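Local coordinates for protein putative trimethylamine methyltransferase (Rhizobium meliloti, PDB 4YYC) that probably transfers methyl groups, as a member of the trimethylamine methyltransferase (MttB) family, at residues Pro42-Arg47 with Lys133-Ala138; Ala138-Pro143 with Val389-Gly394; Leu167-Pro172 with Tyr203-Phe208. All blocks are in the same frame, centred on the assembly; numbering follows the deposited sequence. Where two conformers were deposited one is given.

Interaction 1: Pro42-Arg47 with Lys133-Ala138; sequences PYIQRR and KATVFA
Ile44 and Phe137 meet at the apolar centre of this contact. The CD1 methyl of Ile44 lies 3.5 Å from CE2 of the Phe137 ring. CG1 of Ile44 stands beside its own backbone N (chi1 -68°), and this branch carries CD1 to the ring. Thr135 lies alongside Ile44 and points the same way. Helix 404-420 packs against both Ile44 and Phe137. On the sheet face that carries Ala134, CD2 of the Tyr43 ring rests 3.7 Å from Ala134 CB, and Tyr43 CB touches Val136 CG2.

The backbones are joined next. Ile44 N donates to Thr135 O (3.0 Å), and Thr135 N donates to Ile44 O (2.9 Å). Further along, Arg46 N reaches Lys133 O at 2.8 Å.

The polar edge is built by Arg46. Its chain bends at chi3 (-83°) and lays one guanidinium face over Lys133 O. Arg46 NE gives a nearly straight bond, in the guanidinium plane, to Thr135 OG1 (2.8 Å). Arg46 NH1 binds Ala134 O at 2.9 Å from above the carbonyl plane, and it also binds Gly132 O. These bonds fix the rotation of the group. Lys133 NZ forms a salt bridge with Glu50.

Ile44 with Thr135 is an antiparallel hydrogen-bonded pair. It adds strand 44-45 to the edge of a short mixed sheet.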
ATOM      1  N   PRO A  42      -3.903 -22.579   0.275  1.00 21.98           N
ATOM      2  CA  PRO A  42      -3.672 -22.697  -1.159  1.00 21.29           C
ATOM      3  C   PRO A  42      -3.578 -21.331  -1.808  1.00 20.36           C
ATOM      4  O   PRO A  42      -3.779 -20.296  -1.155  1.00 19.74           O
ATOM      5  CB  PRO A  42      -4.908 -23.428  -1.651  1.00 22.76           C
ATOM      6  CG  PRO A  42      -5.929 -22.996  -0.718  1.00 23.11           C
ATOM      7  CD  PRO A  42      -5.289 -22.850   0.632  1.00 23.10           C
ATOM      8  N   TYR A  43      -3.201 -21.328  -3.070  1.00 19.25           N
ATOM      9  CA  TYR A  43      -3.079 -20.113  -3.850  1.00 18.45           C
ATOM     10  C   TYR A  43      -4.307 -19.217  -3.702  1.00 17.91           C
ATOM     11  O   TYR A  43      -5.420 -19.691  -3.557  1.00 18.68           O
ATOM     12  CB  TYR A  43      -2.792 -20.421  -5.325  1.00 18.51           C
ATOM     13  CG  TYR A  43      -3.890 -21.076  -6.079  1.00 19.47           C
ATOM     14  CD1 TYR A  43      -4.042 -22.456  -6.074  1.00 20.37           C
ATOM     15  CD2 TYR A  43      -4.835 -20.325  -6.782  1.00 19.97           C
ATOM     16  CE1 TYR A  43      -5.066 -23.050  -6.766  1.00 21.35           C
ATOM     17  CE2 TYR A  43      -5.867 -20.923  -7.466  1.00 20.97           C
ATOM     18  CZ  TYR A  43      -5.970 -22.282  -7.453  1.00 21.68           C
ATOM     19  OH  TYR A  43      -6.999 -22.908  -8.135  1.00 23.89           O
ATOM     20  N   ILE A  44      -4.064 -17.922  -3.767  1.00 16.95           N
ATOM     21  CA  ILE A  44      -5.138 -16.937  -3.690  1.00 17.12           C
ATOM     22  C   ILE A  44      -6.013 -16.988  -4.952  1.00 17.70           C
ATOM     23  O   ILE A  44      -5.493 -17.003  -6.069  1.00 16.84           O
ATOM     24  CB  ILE A  44      -4.545 -15.508  -3.584  1.00 16.99           C
ATOM     25  CG1 ILE A  44      -3.848 -15.332  -2.218  1.00 17.01           C
ATOM     26  CG2 ILE A  44      -5.616 -14.481  -3.813  1.00 17.47           C
ATOM     27  CD1 ILE A  44      -2.910 -14.184  -2.189  1.00 16.83           C
ATOM     28  N   GLN A  45      -7.334 -16.967  -4.749  1.00 18.43           N
ATOM     29  CA  GLN A  45      -8.275 -16.746  -5.840  1.00 19.69           C
ATOM     30  C   GLN A  45      -8.896 -15.386  -5.565  1.00 19.37           C
ATOM     31  O   GLN A  45      -9.718 -15.258  -4.659  1.00 19.91           O
ATOM     32  CB  GLN A  45      -9.361 -17.817  -5.887  1.00 21.66           C
ATOM     33  CG  GLN A  45      -8.786 -19.140  -6.273  1.00 23.69           C
ATOM     34  CD  GLN A  45      -9.814 -20.236  -6.333  1.00 26.30           C
ATOM     35  OE1 GLN A  45     -10.923 -20.049  -6.871  1.00 29.79           O
ATOM     36  NE2 GLN A  45      -9.453 -21.407  -5.831  1.00 27.98           N
ATOM     37  N   ARG A  46      -8.505 -14.375  -6.335  1.00 18.96           N
ATOM     38  CA  ARG A  46      -8.984 -13.011  -6.097  1.00 19.16           C
ATOM     39  C   ARG A  46     -10.443 -12.832  -6.404  1.00 20.63           C
ATOM     40  O   ARG A  46     -10.892 -13.250  -7.476  1.00 20.62           O
ATOM     41  CB  ARG A  46      -8.173 -11.981  -6.923  1.00 18.71           C
ATOM     42  CG  ARG A  46      -6.794 -11.683  -6.359  1.00 18.28           C
ATOM     43  CD  ARG A  46      -5.976 -10.814  -7.296  1.00 18.08           C
ATOM     44  NE  ARG A  46      -5.341 -11.632  -8.344  1.00 19.09           N
ATOM     45  CZ  ARG A  46      -5.713 -11.722  -9.624  1.00 19.17           C
ATOM     46  NH1 ARG A  46      -5.033 -12.524 -10.406  1.00 19.22           N
ATOM     47  NH2 ARG A  46      -6.734 -11.034 -10.131  1.00 19.96           N
ATOM     48  N   ARG A  47     -11.182 -12.271  -5.439  1.00 21.18           N
ATOM     49  CA  ARG A  47     -12.594 -11.920  -5.614  0.50 22.85           C
ATOM     50  C   ARG A  47     -12.710 -10.424  -5.840  1.00 22.67           C
ATOM     51  O   ARG A  47     -13.767  -9.933  -6.225  1.00 24.78           O
ATOM     52  CB  ARG A  47     -13.422 -12.320  -4.393  0.50 24.50           C
ATOM     53  CG  ARG A  47     -13.298 -13.769  -3.950  0.50 25.90           C
ATOM     54  CD  ARG A  47     -13.592 -14.739  -5.062  0.50 27.82           C
ATOM     55  NE  ARG A  47     -13.619 -16.105  -4.556  0.50 30.16           N
ATOM     56  CZ  ARG A  47     -13.317 -17.170  -5.284  0.50 30.91           C
ATOM     57  NH1 ARG A  47     -13.362 -18.370  -4.737  0.50 32.24           N
ATOM     58  NH2 ARG A  47     -12.965 -17.028  -6.554  0.50 31.64           N
ATOM     59  N   LYS A 133      -7.601 -15.293 -12.263  1.00 18.39           N
ATOM     60  CA  LYS A 133      -7.817 -14.634 -10.957  1.00 18.77           C
ATOM     61  C   LYS A 133      -6.894 -15.096  -9.846  1.00 17.66           C
ATOM     62  O   LYS A 133      -7.007 -14.634  -8.738  1.00 17.49           O
ATOM     63  CB  LYS A 133      -9.299 -14.782 -10.512  1.00 20.87           C
ATOM     64  CG  LYS A 133     -10.313 -14.167 -11.469  1.00 23.33           C
ATOM     65  CD  LYS A 133     -10.143 -12.665 -11.561  1.00 25.70           C
ATOM     66  CE  LYS A 133     -11.211 -12.064 -12.439  1.00 28.47           C
ATOM     67  NZ  LYS A 133     -11.372 -10.619 -12.217  1.00 30.17           N
ATOM     68  N   ALA A 134      -5.941 -15.959 -10.146  1.00 16.52           N
ATOM     69  CA  ALA A 134      -5.097 -16.537  -9.120  1.00 15.85           C
ATOM     70  C   ALA A 134      -3.898 -15.648  -8.816  1.00 15.09           C
ATOM     71  O   ALA A 134      -3.441 -14.893  -9.692  1.00 14.86           O
ATOM     72  CB  ALA A 134      -4.627 -17.917  -9.559  1.00 15.98           C
ATOM     73  N   THR A 135      -3.414 -15.751  -7.587  1.00 14.67           N
ATOM     74  CA  THR A 135      -2.160 -15.085  -7.171  1.00 14.33           C
ATOM     75  C   THR A 135      -1.353 -16.083  -6.371  1.00 14.54           C
ATOM     76  O   THR A 135      -1.857 -16.709  -5.442  1.00 14.71           O
ATOM     77  CB  THR A 135      -2.438 -13.796  -6.365  1.00 14.48           C
ATOM     78  OG1 THR A 135      -3.034 -12.825  -7.223  1.00 14.80           O
ATOM     79  CG2 THR A 135      -1.150 -13.199  -5.787  1.00 14.35           C
ATOM     80  N   VAL A 136      -0.073 -16.234  -6.773  1.00 14.04           N
ATOM     81  CA  VAL A 136       0.836 -17.196  -6.180  1.00 14.01           C
ATOM     82  C   VAL A 136       2.087 -16.440  -5.718  1.00 13.86           C
ATOM     83  O   VAL A 136       2.797 -15.849  -6.522  1.00 14.29           O
ATOM     84  CB  VAL A 136       1.230 -18.246  -7.247  1.00 14.08           C
ATOM     85  CG1 VAL A 136       2.272 -19.209  -6.731  1.00 14.20           C
ATOM     86  CG2 VAL A 136      -0.010 -19.004  -7.717  1.00 14.68           C
ATOM     87  N   PHE A 137       2.397 -16.548  -4.426  1.00 13.88           N
ATOM     88  CA  PHE A 137       3.551 -15.895  -3.826  1.00 13.73           C
ATOM     89  C   PHE A 137       4.736 -16.857  -3.778  1.00 14.10           C
ATOM     90  O   PHE A 137       4.605 -18.012  -3.325  1.00 14.59           O
ATOM     91  CB  PHE A 137       3.261 -15.449  -2.412  1.00 13.98           C
ATOM     92  CG  PHE A 137       2.235 -14.359  -2.305  1.00 13.89           C
ATOM     93  CD1 PHE A 137       2.239 -13.290  -3.158  1.00 13.95           C
ATOM     94  CD2 PHE A 137       1.284 -14.390  -1.270  1.00 14.52           C
ATOM     95  CE1 PHE A 137       1.296 -12.255  -3.001  1.00 14.29           C
ATOM     96  CE2 PHE A 137       0.361 -13.365  -1.113  1.00 14.58           C
ATOM     97  CZ  PHE A 137       0.361 -12.306  -1.979  1.00 14.45           C
ATOM     98  N   ALA A 138       5.923 -16.346  -4.122  1.00 13.19           N
ATOM     99  CA  ALA A 138       7.183 -17.085  -4.033  1.00 13.55           C
ATOM    100  C   ALA A 138       8.229 -16.252  -3.330  1.00 13.37           C
ATOM    101  O   ALA A 138       8.142 -15.007  -3.333  1.00 13.75           O
ATOM    102  CB  ALA A 138       7.728 -17.440  -5.388  1.00 13.95           C
TER
HETATM  103  O   HOH W   1     -12.041 -10.792  -9.563  1.00 48.14           O

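Interaction 2: Ala138-Pro143 with Val389-Gly394; sequences APVYGP and VLHAAG
Two loops that leave the neighbouring parallel strands 134-137 and 388-389 meet here, beginning where Ala138 N binds Val389 O (2.8 Å). The next bond runs the other way, from Ala392 N to Ala138 O at 2.8 Å. His391 N donates to Pro139 O (3.0 Å). Val140 N then closes on Ala393 O at 2.9 Å. His391 has a positive phi (67°), and at this turn two successive N-H groups face the carbonyls of Ala138 and Pro139.

The His391 side chain carries the polar contact. Its ND1 accepts Tyr141 N at 3.2 Å, with the donor tilted 19° from the ring plane. CE1 of the same ring lies against Tyr141 CB. Leu390 CG sits over one face of the ring, and Leu390 CD1 reaches Tyr141 CB at 3.8 Å. The ring also meets Trp395 edge-to-face. With an alanine in place of His391, Tyr141 N would probably lose its acceptor and the 138-143 loop would be freer to shift.

Val140 packs its CB and methyls against Gly394. The backbone angles of Gly394 call for glycine, and Val140 CG1 occupies the side where a CB would point. His391 NE2 binds an unidentified ligand, probably from the crystallisation liquor. Loops that follow strands and line a pocket are consistent with the TIM-barrel fold of the MttB family.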
ATOM      1  N   ALA A 138       5.923 -16.346  -4.122  1.00 13.19           N
ATOM      2  CA  ALA A 138       7.183 -17.085  -4.033  1.00 13.55           C
ATOM      3  C   ALA A 138       8.229 -16.252  -3.330  1.00 13.37           C
ATOM      4  O   ALA A 138       8.142 -15.007  -3.333  1.00 13.75           O
ATOM      5  CB  ALA A 138       7.728 -17.440  -5.388  1.00 13.95           C
ATOM      6  N   PRO A 139       9.234 -16.892  -2.745  1.00 13.58           N
ATOM      7  CA  PRO A 139      10.272 -16.096  -2.054  1.00 13.34           C
ATOM      8  C   PRO A 139      11.181 -15.246  -2.924  1.00 12.92           C
ATOM      9  O   PRO A 139      11.197 -15.318  -4.165  1.00 12.90           O
ATOM     10  CB  PRO A 139      11.096 -17.155  -1.301  1.00 13.86           C
ATOM     11  CG  PRO A 139      10.256 -18.405  -1.305  1.00 14.40           C
ATOM     12  CD  PRO A 139       9.386 -18.327  -2.505  1.00 14.09           C
ATOM     13  N   VAL A 140      11.914 -14.387  -2.228  1.00 12.86           N
ATOM     14  CA  VAL A 140      13.143 -13.775  -2.750  1.00 12.83           C
ATOM     15  C   VAL A 140      13.942 -14.718  -3.643  1.00 12.89           C
ATOM     16  O   VAL A 140      14.070 -15.907  -3.357  1.00 13.27           O
ATOM     17  CB  VAL A 140      13.987 -13.220  -1.604  1.00 13.04           C
ATOM     18  CG1 VAL A 140      14.405 -14.325  -0.635  1.00 13.21           C
ATOM     19  CG2 VAL A 140      15.174 -12.393  -2.110  1.00 13.42           C
ATOM     20  N   TYR A 141      14.516 -14.151  -4.701  1.00 12.41           N
ATOM     21  CA  TYR A 141      15.339 -14.908  -5.660  1.00 12.75           C
ATOM     22  C   TYR A 141      16.589 -14.093  -5.990  1.00 12.86           C
ATOM     23  O   TYR A 141      16.511 -12.911  -6.354  1.00 13.35           O
ATOM     24  CB  TYR A 141      14.483 -15.112  -6.910  1.00 12.96           C
ATOM     25  CG  TYR A 141      15.048 -15.978  -8.019  1.00 13.43           C
ATOM     26  CD1 TYR A 141      16.104 -15.524  -8.798  1.00 13.79           C
ATOM     27  CD2 TYR A 141      14.455 -17.196  -8.317  1.00 13.48           C
ATOM     28  CE1 TYR A 141      16.612 -16.285  -9.843  1.00 14.06           C
ATOM     29  CE2 TYR A 141      14.949 -17.950  -9.371  1.00 13.84           C
ATOM     30  CZ  TYR A 141      16.009 -17.495 -10.126  1.00 14.39           C
ATOM     31  OH  TYR A 141      16.524 -18.271 -11.172  1.00 15.30           O
ATOM     32  N   GLY A 142      17.746 -14.728  -5.874  1.00 13.20           N
ATOM     33  CA  GLY A 142      19.017 -14.164  -6.320  1.00 13.29           C
ATOM     34  C   GLY A 142      20.088 -13.730  -5.336  1.00 13.71           C
ATOM     35  O   GLY A 142      21.252 -13.748  -5.704  1.00 14.24           O
ATOM     36  N   PRO A 143      19.750 -13.322  -4.080  1.00 13.23           N
ATOM     37  CA  PRO A 143      20.832 -12.692  -3.308  1.00 13.65           C
ATOM     38  C   PRO A 143      22.048 -13.580  -3.003  1.00 14.03           C
ATOM     39  O   PRO A 143      21.918 -14.714  -2.573  1.00 14.43           O
ATOM     40  CB  PRO A 143      20.131 -12.338  -1.992  1.00 13.46           C
ATOM     41  CG  PRO A 143      18.752 -12.019  -2.436  1.00 13.22           C
ATOM     42  CD  PRO A 143      18.441 -13.043  -3.473  1.00 13.47           C
ATOM     43  N   VAL A 389       4.216 -13.945  -8.092  1.00 12.98           N
ATOM     44  CA  VAL A 389       4.970 -12.943  -7.396  1.00 12.87           C
ATOM     45  C   VAL A 389       6.280 -13.538  -6.918  1.00 12.83           C
ATOM     46  O   VAL A 389       6.389 -14.133  -5.817  1.00 12.92           O
ATOM     47  CB  VAL A 389       4.164 -12.376  -6.205  1.00 12.83           C
ATOM     48  CG1 VAL A 389       4.893 -11.191  -5.599  1.00 12.73           C
ATOM     49  CG2 VAL A 389       2.748 -11.990  -6.594  1.00 13.11           C
ATOM     50  N   LEU A 390       7.315 -13.303  -7.708  1.00 13.01           N
ATOM     51  CA  LEU A 390       8.667 -13.540  -7.249  1.00 13.30           C
ATOM     52  C   LEU A 390       9.030 -12.477  -6.237  1.00 12.71           C
ATOM     53  O   LEU A 390       8.525 -11.351  -6.285  1.00 12.65           O
ATOM     54  CB  LEU A 390       9.616 -13.487  -8.451  1.00 13.54           C
ATOM     55  CG  LEU A 390      10.998 -14.127  -8.238  1.00 13.94           C
ATOM     56  CD1 LEU A 390      10.870 -15.575  -7.830  1.00 14.18           C
ATOM     57  CD2 LEU A 390      11.782 -13.932  -9.546  1.00 14.08           C
ATOM     58  N   HIS A 391       9.885 -12.809  -5.267  1.00 12.33           N
ATOM     59  CA  HIS A 391      10.358 -11.846  -4.277  1.00 12.29           C
ATOM     60  C   HIS A 391       9.242 -11.375  -3.342  1.00 12.01           C
ATOM     61  O   HIS A 391       9.247 -10.243  -2.855  1.00 12.32           O
ATOM     62  CB  HIS A 391      11.051 -10.616  -4.830  1.00 12.25           C
ATOM     63  CG  HIS A 391      11.960 -10.863  -5.998  1.00 12.55           C
ATOM     64  ND1 HIS A 391      13.119 -11.596  -5.920  1.00 12.81           N
ATOM     65  CD2 HIS A 391      11.915 -10.376  -7.250  1.00 12.66           C
ATOM     66  CE1 HIS A 391      13.730 -11.585  -7.079  1.00 12.69           C
ATOM     67  NE2 HIS A 391      13.027 -10.844  -7.910  1.00 12.68           N
ATOM     68  N   ALA A 392       8.273 -12.235  -3.085  1.00 11.92           N
ATOM     69  CA  ALA A 392       7.191 -11.834  -2.175  1.00 11.88           C
ATOM     70  C   ALA A 392       7.618 -11.651  -0.739  1.00 12.00           C
ATOM     71  O   ALA A 392       6.969 -10.906   0.004  1.00 12.36           O
ATOM     72  CB  ALA A 392       6.058 -12.855  -2.266  1.00 12.02           C
ATOM     73  N   ALA A 393       8.702 -12.293  -0.323  1.00 12.01           N
ATOM     74  CA  ALA A 393       9.266 -12.140   1.037  1.00 12.12           C
ATOM     75  C   ALA A 393      10.730 -12.360   1.067  1.00 12.39           C
ATOM     76  O   ALA A 393      11.245 -13.301   0.402  1.00 12.71           O
ATOM     77  CB  ALA A 393       8.608 -13.057   2.024  1.00 12.38           C
ATOM     78  N   GLY A 394      11.414 -11.578   1.861  1.00 12.51           N
ATOM     79  CA  GLY A 394      12.830 -11.788   2.140  1.00 12.90           C
ATOM     80  C   GLY A 394      13.844 -10.855   1.503  1.00 12.81           C
ATOM     81  O   GLY A 394      15.013 -10.835   1.949  1.00 13.55           O
TER

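Interaction 3: Leu167-Pro172 with Tyr203-Phe208; sequences LAYMAP and YSDKPF
Lys206 sends its amino group across to the end of helix 158-170 and binds two successive carbonyls. NZ of Lys206 lies 2.9 Å from Ala168 O, in the plane of that carbonyl. It is 3.0 Å from Tyr169 O, which it approaches from above the carbonyl plane. The lysine chain is extended beyond CG, and this stretches NZ to the helix end, with Lys206 CE passing close to Tyr169 O. NZ also binds Met174 O and Ser40 OG, so its charge is met by several oxygens.

The Tyr169 ring makes the second contact. Its CG is anti to the backbone N (chi1 170°), which turns the ring toward the 203-208 loop. Asp205 OD1 sits in plane at the ring edge, 3.3 Å from Tyr169 CE1. The carboxylate plane is turned 61° from the ring. Ser204 OG also lies at this edge, 3.7 Å from Tyr169 CD1. A water joins the two polar ends. It is 2.8 Å from Tyr169 OH and donates to Asp205 OD2 at 2.7 Å.

A lysine ammonium bound to carbonyls at the C-terminal end of a helix is the arrangement here. Ala171 is the first residue to leave helical angles, and carbonyls of the last turn, those of Ala168 and Tyr169, accept from Lys206 NZ. The positive charge would probably be favoured by the helix dipole there.

Behind these contacts, the 203-208 loop is shaped by an ST turn. Ser204 OG accepts Lys206 N at 3.2 Å in a nearly straight bond (168°), which helps set where the lysine starts. Asp205 OD1 forms a salt bridge with Arg126, and OD2 also binds Asn123 ND2. On the helix side, Leu167 and Ala171 pack on helices 404-420 and 481-495.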
ATOM      1  N   LEU A 167      11.467 -22.142   5.840  1.00 15.63           N
ATOM      2  CA  LEU A 167      10.570 -21.062   6.227  1.00 15.74           C
ATOM      3  C   LEU A 167       9.473 -20.834   5.209  1.00 15.29           C
ATOM      4  O   LEU A 167       8.320 -20.542   5.581  1.00 15.44           O
ATOM      5  CB  LEU A 167      11.369 -19.771   6.425  1.00 15.77           C
ATOM      6  CG  LEU A 167      12.367 -19.767   7.605  1.00 16.24           C
ATOM      7  CD1 LEU A 167      13.127 -18.459   7.549  1.00 16.77           C
ATOM      8  CD2 LEU A 167      11.712 -19.909   8.952  1.00 16.59           C
ATOM      9  N   ALA A 168       9.799 -21.017   3.930  1.00 14.76           N
ATOM     10  CA  ALA A 168       8.796 -20.918   2.883  1.00 14.59           C
ATOM     11  C   ALA A 168       7.764 -22.057   2.956  1.00 14.88           C
ATOM     12  O   ALA A 168       6.572 -21.828   2.710  1.00 15.03           O
ATOM     13  CB  ALA A 168       9.444 -20.928   1.508  1.00 14.64           C
ATOM     14  N   TYR A 169       8.222 -23.258   3.313  1.00 15.28           N
ATOM     15  CA  TYR A 169       7.327 -24.403   3.521  1.00 16.15           C
ATOM     16  C   TYR A 169       6.344 -24.110   4.657  1.00 16.47           C
ATOM     17  O   TYR A 169       5.164 -24.416   4.563  1.00 17.00           O
ATOM     18  CB  TYR A 169       8.156 -25.665   3.799  1.00 17.20           C
ATOM     19  CG  TYR A 169       7.342 -26.829   4.248  1.00 18.16           C
ATOM     20  CD1 TYR A 169       6.552 -27.522   3.355  1.00 18.79           C
ATOM     21  CD2 TYR A 169       7.306 -27.196   5.600  1.00 19.29           C
ATOM     22  CE1 TYR A 169       5.810 -28.618   3.760  1.00 20.33           C
ATOM     23  CE2 TYR A 169       6.559 -28.293   6.016  1.00 20.55           C
ATOM     24  CZ  TYR A 169       5.815 -28.984   5.093  1.00 21.14           C
ATOM     25  OH  TYR A 169       5.053 -30.050   5.481  1.00 23.40           O
HETATM   26  N   MSE A 170       6.837 -23.500   5.736  1.00 16.45           N
HETATM   27  CA  MSE A 170       6.023 -23.228   6.906  1.00 17.28           C
HETATM   28  C   MSE A 170       5.149 -22.000   6.764  1.00 16.74           C
HETATM   29  O   MSE A 170       4.063 -21.976   7.347  1.00 17.80           O
HETATM   30  CB  MSE A 170       6.893 -23.098   8.133  1.00 17.99           C
HETATM   31  CG  MSE A 170       7.503 -24.434   8.492  1.00 19.44           C
HETATM   32 SE   MSE A 170       8.632 -24.355  10.106  1.00 21.02          SE
HETATM   33  CE  MSE A 170      10.220 -23.499   9.425  1.00 21.48           C
ATOM     34  N   ALA A 171       5.588 -20.968   6.054  1.00 15.89           N
ATOM     35  CA  ALA A 171       4.840 -19.694   5.930  1.00 15.79           C
ATOM     36  C   ALA A 171       3.467 -20.006   5.291  1.00 16.14           C
ATOM     37  O   ALA A 171       3.414 -20.494   4.156  1.00 15.83           O
ATOM     38  CB  ALA A 171       5.581 -18.737   5.060  1.00 15.58           C
ATOM     39  N   PRO A 172       2.356 -19.669   5.974  1.00 16.73           N
ATOM     40  CA  PRO A 172       1.079 -20.185   5.465  1.00 17.37           C
ATOM     41  C   PRO A 172       0.647 -19.593   4.116  1.00 16.86           C
ATOM     42  O   PRO A 172      -0.044 -20.271   3.356  1.00 17.48           O
ATOM     43  CB  PRO A 172       0.059 -19.791   6.534  1.00 18.31           C
ATOM     44  CG  PRO A 172       0.835 -19.476   7.723  1.00 18.98           C
ATOM     45  CD  PRO A 172       2.264 -19.223   7.369  1.00 17.49           C
ATOM     46  N   TYR A 203      13.007 -30.544   1.470  1.00 19.09           N
ATOM     47  CA  TYR A 203      12.579 -29.717   2.592  1.00 18.78           C
ATOM     48  C   TYR A 203      11.249 -29.042   2.375  1.00 17.92           C
ATOM     49  O   TYR A 203      10.736 -28.361   3.280  1.00 17.70           O
ATOM     50  CB  TYR A 203      13.653 -28.707   2.946  1.00 18.71           C
ATOM     51  CG  TYR A 203      14.945 -29.376   3.371  1.00 20.05           C
ATOM     52  CD1 TYR A 203      15.047 -29.979   4.609  1.00 20.97           C
ATOM     53  CD2 TYR A 203      16.034 -29.450   2.515  1.00 20.32           C
ATOM     54  CE1 TYR A 203      16.229 -30.606   4.994  1.00 22.49           C
ATOM     55  CE2 TYR A 203      17.220 -30.085   2.870  1.00 21.47           C
ATOM     56  CZ  TYR A 203      17.316 -30.646   4.116  1.00 22.70           C
ATOM     57  OH  TYR A 203      18.488 -31.291   4.470  1.00 24.40           O
ATOM     58  N   SER A 204      10.642 -29.264   1.210  1.00 17.52           N
ATOM     59  CA  SER A 204       9.322 -28.669   0.931  1.00 17.39           C
ATOM     60  C   SER A 204       8.542 -29.623   0.040  1.00 17.96           C
ATOM     61  O   SER A 204       9.144 -30.523  -0.580  1.00 18.12           O
ATOM     62  CB  SER A 204       9.498 -27.361   0.191  1.00 16.93           C
ATOM     63  OG  SER A 204       8.255 -26.675   0.126  1.00 16.42           O
ATOM     64  N   ASP A 205       7.241 -29.412  -0.039  1.00 17.99           N
ATOM     65  CA  ASP A 205       6.406 -30.080  -1.036  1.00 18.76           C
ATOM     66  C   ASP A 205       5.582 -29.083  -1.848  1.00 17.96           C
ATOM     67  O   ASP A 205       4.627 -29.475  -2.501  1.00 18.01           O
ATOM     68  CB  ASP A 205       5.522 -31.152  -0.389  1.00 20.42           C
ATOM     69  CG  ASP A 205       4.550 -30.595   0.628  1.00 21.32           C
ATOM     70  OD1 ASP A 205       4.526 -29.385   0.849  1.00 21.01           O
ATOM     71  OD2 ASP A 205       3.769 -31.424   1.186  1.00 24.14           O
ATOM     72  N   LYS A 206       5.986 -27.813  -1.796  1.00 16.99           N
ATOM     73  CA  LYS A 206       5.356 -26.746  -2.557  1.00 16.99           C
ATOM     74  C   LYS A 206       6.005 -26.650  -3.929  1.00 17.04           C
ATOM     75  O   LYS A 206       7.123 -27.072  -4.118  1.00 17.36           O
ATOM     76  CB  LYS A 206       5.435 -25.418  -1.800  1.00 16.61           C
ATOM     77  CG  LYS A 206       4.592 -25.375  -0.542  1.00 17.11           C
ATOM     78  CD  LYS A 206       4.712 -24.109   0.293  1.00 16.86           C
ATOM     79  CE  LYS A 206       3.856 -24.200   1.545  1.00 17.39           C
ATOM     80  NZ  LYS A 206       3.941 -22.934   2.320  1.00 17.49           N
ATOM     81  N   PRO A 207       5.313 -26.062  -4.912  1.00 16.69           N
ATOM     82  CA  PRO A 207       5.887 -26.011  -6.263  1.00 16.59           C
ATOM     83  C   PRO A 207       7.159 -25.158  -6.311  1.00 16.17           C
ATOM     84  O   PRO A 207       7.242 -24.155  -5.639  1.00 15.96           O
ATOM     85  CB  PRO A 207       4.809 -25.393  -7.112  1.00 16.89           C
ATOM     86  CG  PRO A 207       3.708 -25.077  -6.236  1.00 17.30           C
ATOM     87  CD  PRO A 207       3.947 -25.533  -4.846  1.00 16.98           C
ATOM     88  N   PHE A 208       8.128 -25.591  -7.097  1.00 15.88           N
ATOM     89  CA  PHE A 208       9.453 -24.980  -7.095  1.00 15.75           C
ATOM     90  C   PHE A 208       9.883 -24.571  -8.491  1.00 15.66           C
ATOM     91  O   PHE A 208       9.246 -24.944  -9.497  1.00 16.22           O
ATOM     92  CB  PHE A 208      10.451 -25.908  -6.398  1.00 16.25           C
ATOM     93  CG  PHE A 208      10.701 -27.204  -7.128  1.00 16.92           C
ATOM     94  CD1 PHE A 208      11.616 -27.260  -8.160  1.00 17.39           C
ATOM     95  CD2 PHE A 208      10.002 -28.373  -6.801  1.00 17.61           C
ATOM     96  CE1 PHE A 208      11.877 -28.454  -8.825  1.00 18.27           C
ATOM     97  CE2 PHE A 208      10.234 -29.551  -7.481  1.00 18.31           C
ATOM     98  CZ  PHE A 208      11.177 -29.597  -8.504  1.00 18.32           C
TER
HETATM   99  O   HOH W   2       3.092 -30.859   3.720  1.00 34.16           O

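Following the chain from the N terminus, interaction 1 closes first, when strand 134-137 returns to strand 44-45. Interaction 2 opens directly after it, and the two share Ala138. It closes a much longer loop, as the chain comes back past strand 388-389. Strand 134-137 thus lies between the other two, and Val136 O probably bonds Val389 N there. Interaction 3 is nested inside that long loop. It ties the end of helix 158-170 to the link between helix 192-202 and strand 208-209. Interactions 2 and 3 touch through Pro139 CG and Ala168 CB. Interactions 1 and 3 do not touch.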